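Local coordinates for sugar ABC transporter, periplasmic sugar-binding protein (Caulobacter crescentus, PDB 4IRX) that binds myo-inositol in the periplasm, probably handing it to a membrane ABC transporter for nutrient uptake, at residues A[122-127]-A[197-202]; A[204-209]-A[223-228]; A[152-157]-A[164-169]; A[113-118]-A[277-282]; A[136-139]-A[145-148]. All coordinates share one frame; numbering follows the deposited sequence.

How the interactions relate
All five contacts lie in the region of the lobe built on the parallel sheet of strands 164-171, 132-138, 197-200 and 224-226. Interactions 1 and 2 are buried. They use neighbouring strands, and their cross-segment contacts are apolar. Interaction 3 sits at the outer strand 164-171 and is only partly buried, and there a histidine-carboxylate bond joins the apolar packing. Interaction 5 is buried and polar. It shares helix 144-160 with interaction 3 and reaches the myo-inositol, as Asn202 of interaction 1 also does. Interaction 4 shares helix 113-127 with interaction 1. It is a small proline-on-helix contact on what is probably one of the strands linking the lobes.

Interaction 1: A[122-127]-A[197-202]; sequences DWVVKT and VILCLN. With INS (1,2,3,4,5,6-hexahydroxy-cyclohexane), chain C.
In the alpha/beta sandwich of one lobe of this periplasmic sugar-binding protein, Val124 of helix 113-127 packs on Val197 and Leu199 of strand 197-200. The helix covers one face of the parallel sheet and runs nearly antiparallel to the strand, at 165°. Val124 CG2 does most of the touching. It meets Val197 CG1 tip to tip at 4.0 Å, and the same methyl lies against Leu199 CD2. Val134, on the next strand, also lines this layer. Trp123 reaches the other methyl of Val197: its CZ3 lies 4.1 Å from CG2, which comes in at the ring edge. No hydrogen bond crosses the two segments.

At the far end of 197-202 the chain enters the myo-inositol pocket. The Asn202 side chain is turned between its own N and carbonyl carbon (chi1 81°). Its ND2 donates to O3 of the ligand at 3.1 Å and to O4 at 3.0 Å, and both bonds are bent. Its OD1 caps Met205 N at the start of helix 203-215, which fixes which end of the amide faces the ligand. If an alanine stood here, O3 and O4 would probably lose this donor and Met205 N its cap. Asp229 packs beside Asn202 and also binds the ligand.

Back on the helix, Thr127 OG1 donates to Trp123 O at 2.7 Å. That hydroxyl lies 3.2 Å above the plane of the Trp123 ring, over its centre.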
# COMPACT_ATOMS: atom_id res chain seq x y z
N ASP A 122 6.98 -2.00 -16.80
CA ASP A 122 6.64 -2.49 -18.14
C ASP A 122 6.02 -1.35 -18.94
O ASP A 122 6.29 -1.22 -20.14
CB ASP A 122 5.71 -3.72 -18.11
CG ASP A 122 6.43 -5.00 -17.73
OD1 ASP A 122 7.68 -5.04 -17.70
OD2 ASP A 122 5.72 -5.99 -17.42
N TRP A 123 5.23 -0.52 -18.28
CA TRP A 123 4.71 0.68 -18.92
C TRP A 123 5.83 1.59 -19.42
O TRP A 123 5.77 2.14 -20.54
CB TRP A 123 3.73 1.46 -18.01
CG TRP A 123 3.22 2.71 -18.66
CD1 TRP A 123 2.09 2.86 -19.40
CD2 TRP A 123 3.87 3.98 -18.65
NE1 TRP A 123 1.99 4.17 -19.85
CE2 TRP A 123 3.07 4.88 -19.40
CE3 TRP A 123 5.05 4.46 -18.07
CZ2 TRP A 123 3.43 6.22 -19.59
CZ3 TRP A 123 5.40 5.80 -18.26
CH2 TRP A 123 4.59 6.66 -19.00
N VAL A 124 6.85 1.79 -18.59
CA VAL A 124 7.99 2.62 -18.99
C VAL A 124 8.67 2.02 -20.22
O VAL A 124 8.96 2.73 -21.19
CB VAL A 124 9.03 2.78 -17.84
CG1 VAL A 124 10.24 3.56 -18.35
CG2 VAL A 124 8.37 3.46 -16.63
N VAL A 125 8.92 0.71 -20.19
CA VAL A 125 9.66 0.07 -21.27
C VAL A 125 8.85 0.12 -22.57
O VAL A 125 9.39 0.34 -23.65
CB VAL A 125 10.08 -1.35 -20.88
CG1 VAL A 125 10.74 -2.05 -22.08
CG2 VAL A 125 11.04 -1.28 -19.72
N LYS A 126 7.53 -0.02 -22.48
CA LYS A 126 6.69 0.05 -23.67
C LYS A 126 6.63 1.48 -24.22
O LYS A 126 6.65 1.69 -25.44
CB LYS A 126 5.29 -0.47 -23.37
CG LYS A 126 4.26 -0.14 -24.45
CD LYS A 126 2.92 -0.80 -24.14
CE LYS A 126 1.86 -0.38 -25.14
NZ LYS A 126 0.52 -0.94 -24.77
N THR A 127 6.57 2.45 -23.32
CA THR A 127 6.38 3.85 -23.68
C THR A 127 7.67 4.51 -24.16
O THR A 127 7.65 5.45 -24.95
CB THR A 127 5.78 4.61 -22.46
OG1 THR A 127 4.53 4.00 -22.14
CG2 THR A 127 5.58 6.09 -22.74
N VAL A 197 10.42 10.00 -16.37
CA VAL A 197 9.36 9.37 -15.60
C VAL A 197 9.73 9.40 -14.13
O VAL A 197 10.88 9.15 -13.77
CB VAL A 197 9.16 7.89 -16.02
CG1 VAL A 197 8.08 7.18 -15.14
CG2 VAL A 197 8.85 7.79 -17.50
N ILE A 198 8.76 9.76 -13.30
CA ILE A 198 8.86 9.62 -11.85
C ILE A 198 7.83 8.55 -11.46
O ILE A 198 6.60 8.76 -11.53
CB ILE A 198 8.55 10.96 -11.13
CG1 ILE A 198 9.43 12.07 -11.70
CG2 ILE A 198 8.84 10.82 -9.66
CD1 ILE A 198 9.15 13.45 -11.13
N LEU A 199 8.34 7.41 -11.03
CA LEU A 199 7.50 6.31 -10.55
C LEU A 199 7.33 6.45 -9.05
O LEU A 199 8.30 6.34 -8.29
CB LEU A 199 8.14 4.95 -10.87
CG LEU A 199 8.31 4.52 -12.32
CD1 LEU A 199 8.85 3.10 -12.42
CD2 LEU A 199 6.98 4.60 -13.08
N CYS A 200 6.10 6.73 -8.61
CA CYS A 200 5.81 6.94 -7.21
C CYS A 200 4.99 5.78 -6.70
O CYS A 200 3.98 5.41 -7.30
CB CYS A 200 5.02 8.23 -7.02
SG CYS A 200 5.91 9.68 -7.55
N LEU A 201 5.43 5.20 -5.58
CA LEU A 201 4.84 3.96 -5.12
C LEU A 201 3.58 4.14 -4.25
O LEU A 201 3.06 3.18 -3.67
CB LEU A 201 5.90 3.06 -4.47
CG LEU A 201 6.73 2.22 -5.46
CD1 LEU A 201 7.32 2.98 -6.63
CD2 LEU A 201 7.82 1.51 -4.70
N ASN A 202 3.07 5.37 -4.17
CA ASN A 202 1.66 5.57 -3.85
C ASN A 202 1.16 6.88 -4.45
O ASN A 202 1.96 7.72 -4.87
CB ASN A 202 1.31 5.40 -2.34
CG ASN A 202 1.62 6.62 -1.49
OD1 ASN A 202 2.11 7.63 -1.97
ND2 ASN A 202 1.32 6.52 -0.21
C1 INS C . -0.37 0.61 0.51
C2 INS C . -0.71 1.87 -0.22
C3 INS C . -0.40 3.04 0.68
C4 INS C . 1.06 3.06 1.02
C5 INS C . 1.42 1.84 1.79
C6 INS C . 1.06 0.60 1.01
O1 INS C . -0.62 -0.50 -0.31
O2 INS C . 0.01 1.93 -1.41
O3 INS C . -0.79 4.25 0.07
O4 INS C . 1.38 4.21 1.74
O5 INS C . 2.77 1.88 2.10
O6 INS C . 1.42 -0.57 1.70

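Interaction 2: A[204-209]-A[223-228]; sequences DMAMGA and VKVIGF
Ala206 points its methyl from helix 203-215 toward strand 224-226, into the angle between Val225 and Gly227. Its CB lies 3.9 Å from Val225 CG1 and 4.0 Å from Gly227 CA. Val225 CB also faces the helix. Its CG1 stands opposite the backbone N (chi1 172°), which sets this branch under the first turns of the helix. There it meets the backbone as well as the methyl, with CG1 3.8 Å from Ala206 O. Ala209, one turn on, also faces the strand but more loosely: Val225 CG1 and CG2 both lie 4.6 Å from Ala209 CB.

These elements belong to a beta-alpha-beta crossover. Strand 197-200 leads into helix 203-215, and the chain then returns as strand 224-226, the neighbour of the first strand in the parallel sheet. Cys200 of that first strand touches both Ala206 and Ala209, so the two small residues settle over two strands.

Gly227 lets the helix come close. The CA atoms of Ala206 and Gly227 are 5.4 Å apart. A beta carbon built on the glycine would point toward the helix and lie only 3.2 Å from Ala206 CB, which is tight.

Ile226, between the two contact residues, points away and packs on Trp123 and Met120 of helix 113-127, across the sheet. The Phe228 ring also leads away from helix 203-215, and it makes a cation-pi contact with Arg149, a residue of the myo-inositol pocket.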
# COMPACT_ATOMS: atom_id res chain seq x y z
N ASP A 204 -0.61 9.34 -3.01
CA ASP A 204 -0.42 10.49 -2.12
C ASP A 204 0.93 11.17 -2.42
O ASP A 204 1.01 12.39 -2.57
CB ASP A 204 -0.51 10.01 -0.66
CG ASP A 204 -0.82 11.12 0.36
OD1 ASP A 204 -1.42 12.16 -0.01
OD2 ASP A 204 -0.48 10.93 1.55
N MSE A 205 1.98 10.36 -2.53
CA MSE A 205 3.29 10.86 -2.91
C MSE A 205 3.31 11.35 -4.34
O MSE A 205 3.97 12.34 -4.63
CB MSE A 205 4.37 9.79 -2.71
CG MSE A 205 4.61 9.39 -1.24
SE MSE A 205 6.07 8.15 -1.05
CE MSE A 205 5.39 6.70 -2.17
N ALA A 206 2.65 10.65 -5.25
CA ALA A 206 2.55 11.08 -6.63
C ALA A 206 1.98 12.48 -6.76
O ALA A 206 2.44 13.24 -7.61
CB ALA A 206 1.70 10.08 -7.48
N MSE A 207 1.02 12.84 -5.91
CA MSE A 207 0.48 14.19 -5.91
C MSE A 207 1.57 15.20 -5.56
O MSE A 207 1.70 16.24 -6.23
CB MSE A 207 -0.70 14.29 -4.96
CG MSE A 207 -1.85 13.37 -5.36
SE MSE A 207 -2.66 13.71 -7.07
CE MSE A 207 -2.99 15.60 -6.84
N GLY A 208 2.38 14.89 -4.55
CA GLY A 208 3.54 15.72 -4.25
C GLY A 208 4.56 15.84 -5.37
O GLY A 208 5.10 16.92 -5.64
N ALA A 209 4.83 14.73 -6.05
CA ALA A 209 5.77 14.78 -7.15
C ALA A 209 5.21 15.58 -8.31
O ALA A 209 5.98 16.34 -8.95
CB ALA A 209 6.17 13.36 -7.61
N VAL A 223 7.81 15.24 -18.24
CA VAL A 223 8.21 14.59 -17.00
C VAL A 223 6.94 13.92 -16.50
O VAL A 223 6.08 14.57 -15.90
CB VAL A 223 8.75 15.59 -15.97
CG1 VAL A 223 9.21 14.87 -14.68
CG2 VAL A 223 9.88 16.40 -16.58
N LYS A 224 6.83 12.62 -16.74
CA LYS A 224 5.61 11.87 -16.48
C LYS A 224 5.60 11.24 -15.10
O LYS A 224 6.58 10.65 -14.68
CB LYS A 224 5.45 10.79 -17.53
CG LYS A 224 5.32 11.35 -18.93
CD LYS A 224 4.97 10.28 -19.92
CE LYS A 224 4.84 10.87 -21.33
NZ LYS A 224 3.72 11.84 -21.46
N VAL A 225 4.45 11.31 -14.45
CA VAL A 225 4.31 10.77 -13.10
C VAL A 225 3.33 9.61 -13.10
O VAL A 225 2.25 9.71 -13.66
CB VAL A 225 3.82 11.88 -12.12
CG1 VAL A 225 3.49 11.31 -10.75
CG2 VAL A 225 4.86 13.00 -11.99
N ILE A 226 3.75 8.50 -12.48
CA ILE A 226 2.92 7.31 -12.32
C ILE A 226 2.82 7.03 -10.85
O ILE A 226 3.82 7.13 -10.13
CB ILE A 226 3.54 6.07 -13.00
CG1 ILE A 226 3.72 6.30 -14.48
CG2 ILE A 226 2.66 4.86 -12.80
CD1 ILE A 226 3.78 5.02 -15.23
N GLY A 227 1.61 6.72 -10.39
CA GLY A 227 1.39 6.40 -8.99
C GLY A 227 0.93 4.97 -8.78
O GLY A 227 1.06 4.09 -9.63
N PHE A 228 0.37 4.76 -7.61
CA PHE A 228 -0.11 3.45 -7.18
C PHE A 228 -1.19 3.73 -6.15
O PHE A 228 -0.97 4.51 -5.23
CB PHE A 228 1.06 2.68 -6.54
CG PHE A 228 0.89 1.16 -6.54
CD1 PHE A 228 -0.02 0.55 -5.69
CD2 PHE A 228 1.66 0.36 -7.39
CE1 PHE A 228 -0.19 -0.87 -5.69
CE2 PHE A 228 1.53 -1.04 -7.40
CZ PHE A 228 0.59 -1.66 -6.54

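Interaction 3: A[152-157]-A[164-169]; sequences GVHDGL and FKIVTE
Leu157 and Ile166 form the tight part of this contact, within the beta-alpha-beta unit made by strand 132-138, helix 144-160 and strand 164-171. Leu157 points from the helix toward the strand. Its CD1 lies 3.7 Å from Ile166 CG1, and the two side chains cross obliquely. Leu157 CD1 also comes within 3.9 Å of Ile166 CD1, so this one methyl touches both outer carbons of the isoleucine.

Packing is looser toward the start of the strand. Leu157 CD2 is 4.3 Å from Phe164 CB. The Phe164 ring itself leads away, to pack on Val125 of helix 113-127.

The other end of the contact lies nearer the solvent. His154, Ile166 and Glu169 are all partly exposed. Ile166 CD1 lies 3.7 Å from His154 CD2, with the two side chains at about a right angle. Beyond it, His154 and Glu169 come together from opposite directions. Glu169 reaches across in an extended chain, with CG opposite the backbone N (chi1 176°). The imidazole and carboxylate planes are nearly coplanar, 18° apart. The carboxylate would probably favour a protonated ring. NE2 of His154 donates to Glu169 OE1 at 2.6 Å, almost straight at 172°, in the ring plane and on the syn lone pair of the oxygen.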
# COMPACT_ATOMS: atom_id res chain seq x y z
N GLY A 152 9.61 -5.35 -8.26
CA GLY A 152 8.94 -5.45 -9.55
C GLY A 152 9.40 -4.36 -10.53
O GLY A 152 9.61 -4.61 -11.72
N VAL A 153 9.56 -3.14 -10.02
CA VAL A 153 10.10 -2.02 -10.81
C VAL A 153 11.52 -2.32 -11.31
O VAL A 153 11.82 -2.19 -12.49
CB VAL A 153 10.11 -0.71 -9.99
CG1 VAL A 153 10.93 0.36 -10.69
CG2 VAL A 153 8.69 -0.23 -9.75
N HIS A 154 12.37 -2.80 -10.40
CA HIS A 154 13.71 -3.21 -10.74
C HIS A 154 13.71 -4.30 -11.80
O HIS A 154 14.49 -4.25 -12.74
CB HIS A 154 14.42 -3.73 -9.49
CG HIS A 154 14.73 -2.67 -8.49
ND1 HIS A 154 15.18 -2.97 -7.22
CD2 HIS A 154 14.67 -1.32 -8.57
CE1 HIS A 154 15.40 -1.84 -6.56
NE2 HIS A 154 15.08 -0.83 -7.35
N ASP A 155 12.85 -5.31 -11.61
CA ASP A 155 12.76 -6.43 -12.57
C ASP A 155 12.48 -5.91 -13.99
O ASP A 155 13.15 -6.29 -14.95
CB ASP A 155 11.64 -7.41 -12.21
CG ASP A 155 11.91 -8.24 -10.96
OD1 ASP A 155 13.06 -8.32 -10.49
OD2 ASP A 155 10.91 -8.81 -10.43
N GLY A 156 11.49 -5.02 -14.12
CA GLY A 156 11.08 -4.58 -15.43
C GLY A 156 12.11 -3.67 -16.07
O GLY A 156 12.35 -3.77 -17.28
N LEU A 157 12.72 -2.79 -15.29
CA LEU A 157 13.75 -1.93 -15.85
C LEU A 157 15.06 -2.68 -16.16
O LEU A 157 15.71 -2.37 -17.16
CB LEU A 157 14.01 -0.70 -14.95
CG LEU A 157 12.74 0.15 -14.73
CD1 LEU A 157 13.08 1.36 -13.86
CD2 LEU A 157 12.12 0.57 -16.07
N PHE A 164 17.52 2.02 -19.78
CA PHE A 164 16.51 2.44 -18.80
C PHE A 164 17.22 2.73 -17.50
O PHE A 164 17.57 1.82 -16.76
CB PHE A 164 15.44 1.36 -18.65
CG PHE A 164 14.69 1.15 -19.91
CD1 PHE A 164 13.58 1.91 -20.20
CD2 PHE A 164 15.16 0.26 -20.88
CE1 PHE A 164 12.91 1.77 -21.41
CE2 PHE A 164 14.48 0.10 -22.10
CZ PHE A 164 13.36 0.86 -22.36
N LYS A 165 17.45 4.00 -17.21
CA LYS A 165 18.31 4.34 -16.09
C LYS A 165 17.54 4.75 -14.86
O LYS A 165 16.69 5.64 -14.91
CB LYS A 165 19.28 5.44 -16.48
CG LYS A 165 20.15 5.01 -17.67
CD LYS A 165 21.28 5.96 -18.02
CE LYS A 165 21.98 5.49 -19.30
NZ LYS A 165 22.69 4.19 -19.14
N ILE A 166 17.82 4.09 -13.74
CA ILE A 166 17.28 4.54 -12.46
C ILE A 166 18.26 5.58 -11.94
O ILE A 166 19.30 5.24 -11.39
CB ILE A 166 17.07 3.39 -11.46
CG1 ILE A 166 16.10 2.35 -12.02
CG2 ILE A 166 16.52 3.94 -10.15
CD1 ILE A 166 15.82 1.16 -11.08
N VAL A 167 17.94 6.84 -12.20
CA VAL A 167 18.85 7.94 -11.88
C VAL A 167 18.97 8.14 -10.38
O VAL A 167 20.07 8.36 -9.87
CB VAL A 167 18.46 9.21 -12.63
CG1 VAL A 167 18.67 9.01 -14.11
CG2 VAL A 167 17.02 9.52 -12.40
N THR A 168 17.85 8.03 -9.66
CA THR A 168 17.92 7.92 -8.21
C THR A 168 16.67 7.23 -7.70
O THR A 168 15.63 7.20 -8.34
CB THR A 168 18.15 9.29 -7.54
OG1 THR A 168 18.32 9.11 -6.13
CG2 THR A 168 17.00 10.21 -7.79
N GLU A 169 16.84 6.56 -6.56
CA GLU A 169 15.73 5.89 -5.89
C GLU A 169 15.75 6.34 -4.44
O GLU A 169 16.78 6.17 -3.76
CB GLU A 169 15.91 4.37 -6.03
CG GLU A 169 14.87 3.52 -5.31
CD GLU A 169 15.03 2.04 -5.65
OE1 GLU A 169 15.02 1.68 -6.86
OE2 GLU A 169 15.18 1.23 -4.71

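Interaction 4: A[113-118]-A[277-282]; sequences NVAGGR and LKPVLI
Pro279 points the CG end of its ring at the first turn of helix 113-127, at the backbone of Ala115 and Gly116. The ring can be followed from CB outward. Pro279 CB points toward the helix and lies 4.2 Å from Gly116 CA, at the margin of contact. CG, the apex of the ring, comes nearest. It is 3.5 Å from Gly116 N and 3.6 Å from Gly116 CA, and it also lies 4.0 Å from Ala115 C. The apex therefore rests on the peptide link between the two residues. Pro279 CD closes the ring on the other side and meets a side chain: it is 4.1 Å from Ala115 CB. That methyl is as far from CG, so it sits beside the CG-CD edge of the proline.

Gly116 has no side chain to stand in the way, and the CA atoms of Gly116 and Pro279 approach to 5.6 Å. No hydrogen bond crosses between the segments. The contact is small and wholly one of van der Waals packing.

The proline falls where strand 275-282 changes partners. Leu277, before it, bonds through its backbone to Gly110 and Asp112, near the end of strand 108-111. Val280 and Ile282, after it, pair with Glu248 and Thr246 of strand 246-248. Such a course is consistent with one of the crossing strands that link the two lobes in this family. Pro279 thus sits between the start of helix 113-127 on one side and Val247 of strand 246-248 on another.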
# COMPACT_ATOMS: atom_id res chain seq x y z
N ASN A 113 2.28 -7.28 -5.09
CA ASN A 113 2.98 -6.02 -5.25
C ASN A 113 4.18 -6.09 -6.18
O ASN A 113 4.53 -5.08 -6.81
CB ASN A 113 3.35 -5.46 -3.88
CG ASN A 113 2.18 -4.75 -3.21
OD1 ASN A 113 1.58 -3.86 -3.82
ND2 ASN A 113 1.81 -5.17 -2.01
N VAL A 114 4.78 -7.27 -6.29
CA VAL A 114 5.79 -7.49 -7.33
C VAL A 114 5.16 -7.29 -8.71
O VAL A 114 5.72 -6.58 -9.56
CB VAL A 114 6.45 -8.88 -7.24
CG1 VAL A 114 7.43 -9.04 -8.41
CG2 VAL A 114 7.16 -9.08 -5.89
N ALA A 115 3.99 -7.88 -8.96
CA ALA A 115 3.33 -7.68 -10.23
C ALA A 115 2.96 -6.22 -10.42
O ALA A 115 3.03 -5.70 -11.52
CB ALA A 115 2.09 -8.55 -10.35
N GLY A 116 2.55 -5.54 -9.34
CA GLY A 116 2.24 -4.12 -9.45
C GLY A 116 3.40 -3.24 -9.85
O GLY A 116 3.27 -2.40 -10.74
N GLY A 117 4.55 -3.46 -9.20
CA GLY A 117 5.76 -2.74 -9.54
C GLY A 117 6.20 -3.06 -10.96
O GLY A 117 6.59 -2.16 -11.73
N ARG A 118 6.09 -4.33 -11.33
CA ARG A 118 6.48 -4.75 -12.68
C ARG A 118 5.58 -4.10 -13.75
O ARG A 118 6.07 -3.73 -14.82
CB ARG A 118 6.47 -6.30 -12.79
CG ARG A 118 6.83 -6.83 -14.17
CD ARG A 118 8.24 -6.48 -14.47
NE ARG A 118 8.70 -6.88 -15.81
CZ ARG A 118 9.58 -7.85 -16.05
NH1 ARG A 118 10.05 -8.60 -15.04
NH2 ARG A 118 9.99 -8.08 -17.30
N LEU A 277 -4.12 -10.51 -4.60
CA LEU A 277 -4.96 -9.94 -5.66
C LEU A 277 -4.13 -9.36 -6.78
O LEU A 277 -3.15 -8.65 -6.51
CB LEU A 277 -5.85 -8.84 -5.12
CG LEU A 277 -6.81 -9.23 -4.00
CD1 LEU A 277 -7.66 -8.02 -3.65
CD2 LEU A 277 -7.68 -10.38 -4.43
N LYS A 278 -4.53 -9.60 -8.03
CA LYS A 278 -3.81 -9.07 -9.18
C LYS A 278 -4.09 -7.60 -9.37
O LYS A 278 -5.25 -7.21 -9.51
CB LYS A 278 -4.23 -9.82 -10.46
CG LYS A 278 -3.46 -9.39 -11.72
CD LYS A 278 -4.06 -10.12 -12.93
CE LYS A 278 -5.39 -9.47 -13.31
NZ LYS A 278 -5.94 -9.98 -14.59
N PRO A 279 -3.04 -6.78 -9.40
CA PRO A 279 -3.24 -5.35 -9.65
C PRO A 279 -3.45 -5.08 -11.13
O PRO A 279 -3.07 -5.89 -11.98
CB PRO A 279 -1.92 -4.74 -9.18
CG PRO A 279 -0.90 -5.82 -9.51
CD PRO A 279 -1.61 -7.12 -9.24
N VAL A 280 -4.01 -3.93 -11.44
CA VAL A 280 -4.27 -3.54 -12.81
C VAL A 280 -3.79 -2.10 -13.01
O VAL A 280 -4.13 -1.21 -12.23
CB VAL A 280 -5.77 -3.57 -13.11
CG1 VAL A 280 -6.03 -3.23 -14.58
CG2 VAL A 280 -6.38 -4.91 -12.75
N LEU A 281 -3.01 -1.87 -14.07
CA LEU A 281 -2.61 -0.50 -14.42
C LEU A 281 -3.81 0.29 -14.94
O LEU A 281 -4.56 -0.18 -15.80
CB LEU A 281 -1.52 -0.53 -15.48
CG LEU A 281 -0.84 0.81 -15.78
CD1 LEU A 281 0.14 1.11 -14.70
CD2 LEU A 281 -0.13 0.75 -17.13
N ILE A 282 -3.98 1.51 -14.42
CA ILE A 282 -5.08 2.39 -14.78
C ILE A 282 -4.54 3.60 -15.53
O ILE A 282 -3.71 4.34 -14.99
CB ILE A 282 -5.84 2.88 -13.52
CG1 ILE A 282 -6.42 1.72 -12.72
CG2 ILE A 282 -6.96 3.86 -13.90
CD1 ILE A 282 -7.58 0.97 -13.40

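Interaction 5: A[136-139]-A[145-148]; sequences VITN and SSIE. With INS (1,2,3,4,5,6-hexahydroxy-cyclohexane), chain C.
The CA atoms of Asn139 and Ser146 lie 5.5 Å apart, where the chain leaves strand 132-138 and soon enters helix 144-160. Ser146 points toward the strand end. It is modelled in two conformers. In one of them OG donates to Asn139 O at 2.8 Å from above the carbonyl plane, so this bond may be held only part of the time. Ser146 CB lies 3.3 Å from Asn139 OD1.

With chi1 at 63°, Asn139 tucks its amide back over its own backbone, facing helix and ligand. ND2 donates to O5 of the myo-inositol at 2.8 Å, nearly straight at 174°. It also makes a weak bond to Ser145 OG at 3.3 Å. Ser145 OG in turn lies 2.6 Å from O6 of the ligand, and it is hydrogen-bonded to Ser143 OG as well. The amide and the hydroxyl thus meet neighbouring oxygens of the ring while touching each other. Replacing Asn139 with a leucine is likely to leave O5 without this donor and Ser145 OG without its amide neighbour.

Asp140, Ser174 and Arg149 also bond the ligand, and Asp96 and Gln20 do so too. Asn139 and Ser145 belong to the myo-inositol pocket, at the strand-to-helix turn of a beta-alpha-beta unit, where the C-terminal end of the parallel sheet meets the cleft.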
# COMPACT_ATOMS: atom_id res chain seq x y z
N VAL A 136 12.65 6.86 -8.91
CA VAL A 136 11.74 6.01 -8.14
C VAL A 136 11.59 6.59 -6.74
O VAL A 136 12.58 6.83 -6.05
CB VAL A 136 12.23 4.52 -8.10
CG1 VAL A 136 11.24 3.63 -7.31
CG2 VAL A 136 12.44 4.01 -9.52
N ILE A 137 10.35 6.90 -6.36
CA ILE A 137 10.03 7.42 -5.03
C ILE A 137 9.23 6.35 -4.28
O ILE A 137 8.12 5.98 -4.68
CB ILE A 137 9.18 8.72 -5.10
CG1 ILE A 137 9.87 9.77 -5.98
CG2 ILE A 137 8.88 9.23 -3.69
CD1 ILE A 137 11.15 10.33 -5.40
N THR A 138 9.80 5.80 -3.21
CA THR A 138 9.24 4.61 -2.57
C THR A 138 8.33 4.93 -1.38
O THR A 138 8.46 5.99 -0.75
CB THR A 138 10.33 3.62 -2.10
OG1 THR A 138 11.00 4.15 -0.94
CG2 THR A 138 11.34 3.35 -3.21
N ASN A 139 7.39 4.03 -1.12
CA ASN A 139 6.52 4.11 0.05
C ASN A 139 7.16 3.46 1.29
O ASN A 139 8.21 2.83 1.18
CB ASN A 139 5.19 3.41 -0.27
CG ASN A 139 5.37 1.93 -0.57
OD1 ASN A 139 6.15 1.55 -1.44
ND2 ASN A 139 4.61 1.07 0.15
N SER A 145 5.13 -4.27 1.11
CA SER A 145 4.58 -3.70 -0.11
C SER A 145 5.60 -2.82 -0.82
O SER A 145 5.68 -2.82 -2.05
CB SER A 145 3.29 -2.94 0.18
OG SER A 145 3.55 -1.88 1.08
N SER A 146 6.40 -2.08 -0.05
CA SER A 146 7.46 -1.27 -0.63
C SER A 146 8.55 -2.16 -1.21
O SER A 146 8.96 -2.00 -2.36
CB SER A 146 8.05 -0.35 0.43
OG SER A 146 9.04 0.49 -0.15
N ILE A 147 9.02 -3.10 -0.41
CA ILE A 147 10.06 -4.01 -0.86
C ILE A 147 9.68 -4.74 -2.14
O ILE A 147 10.47 -4.81 -3.09
CB ILE A 147 10.40 -5.01 0.27
CG1 ILE A 147 10.95 -4.24 1.48
CG2 ILE A 147 11.35 -6.08 -0.23
CD1 ILE A 147 11.00 -5.05 2.76
N GLU A 148 8.45 -5.24 -2.20
CA GLU A 148 8.00 -5.98 -3.37
C GLU A 148 7.70 -5.10 -4.59
O GLU A 148 8.00 -5.46 -5.73
CB GLU A 148 6.78 -6.82 -3.01
CG GLU A 148 7.13 -7.97 -2.08
CD GLU A 148 5.91 -8.64 -1.51
OE1 GLU A 148 4.79 -8.25 -1.91
OE2 GLU A 148 6.07 -9.52 -0.65
C1 INS C . -0.37 0.61 0.51
C2 INS C . -0.71 1.87 -0.22
C3 INS C . -0.40 3.04 0.68
C4 INS C . 1.06 3.06 1.02
C5 INS C . 1.42 1.84 1.79
C6 INS C . 1.06 0.60 1.01
O1 INS C . -0.62 -0.50 -0.31
O2 INS C . 0.01 1.93 -1.41
O3 INS C . -0.79 4.25 0.07
O4 INS C . 1.38 4.21 1.74
O5 INS C . 2.77 1.88 2.10
O6 INS C . 1.42 -0.57 1.70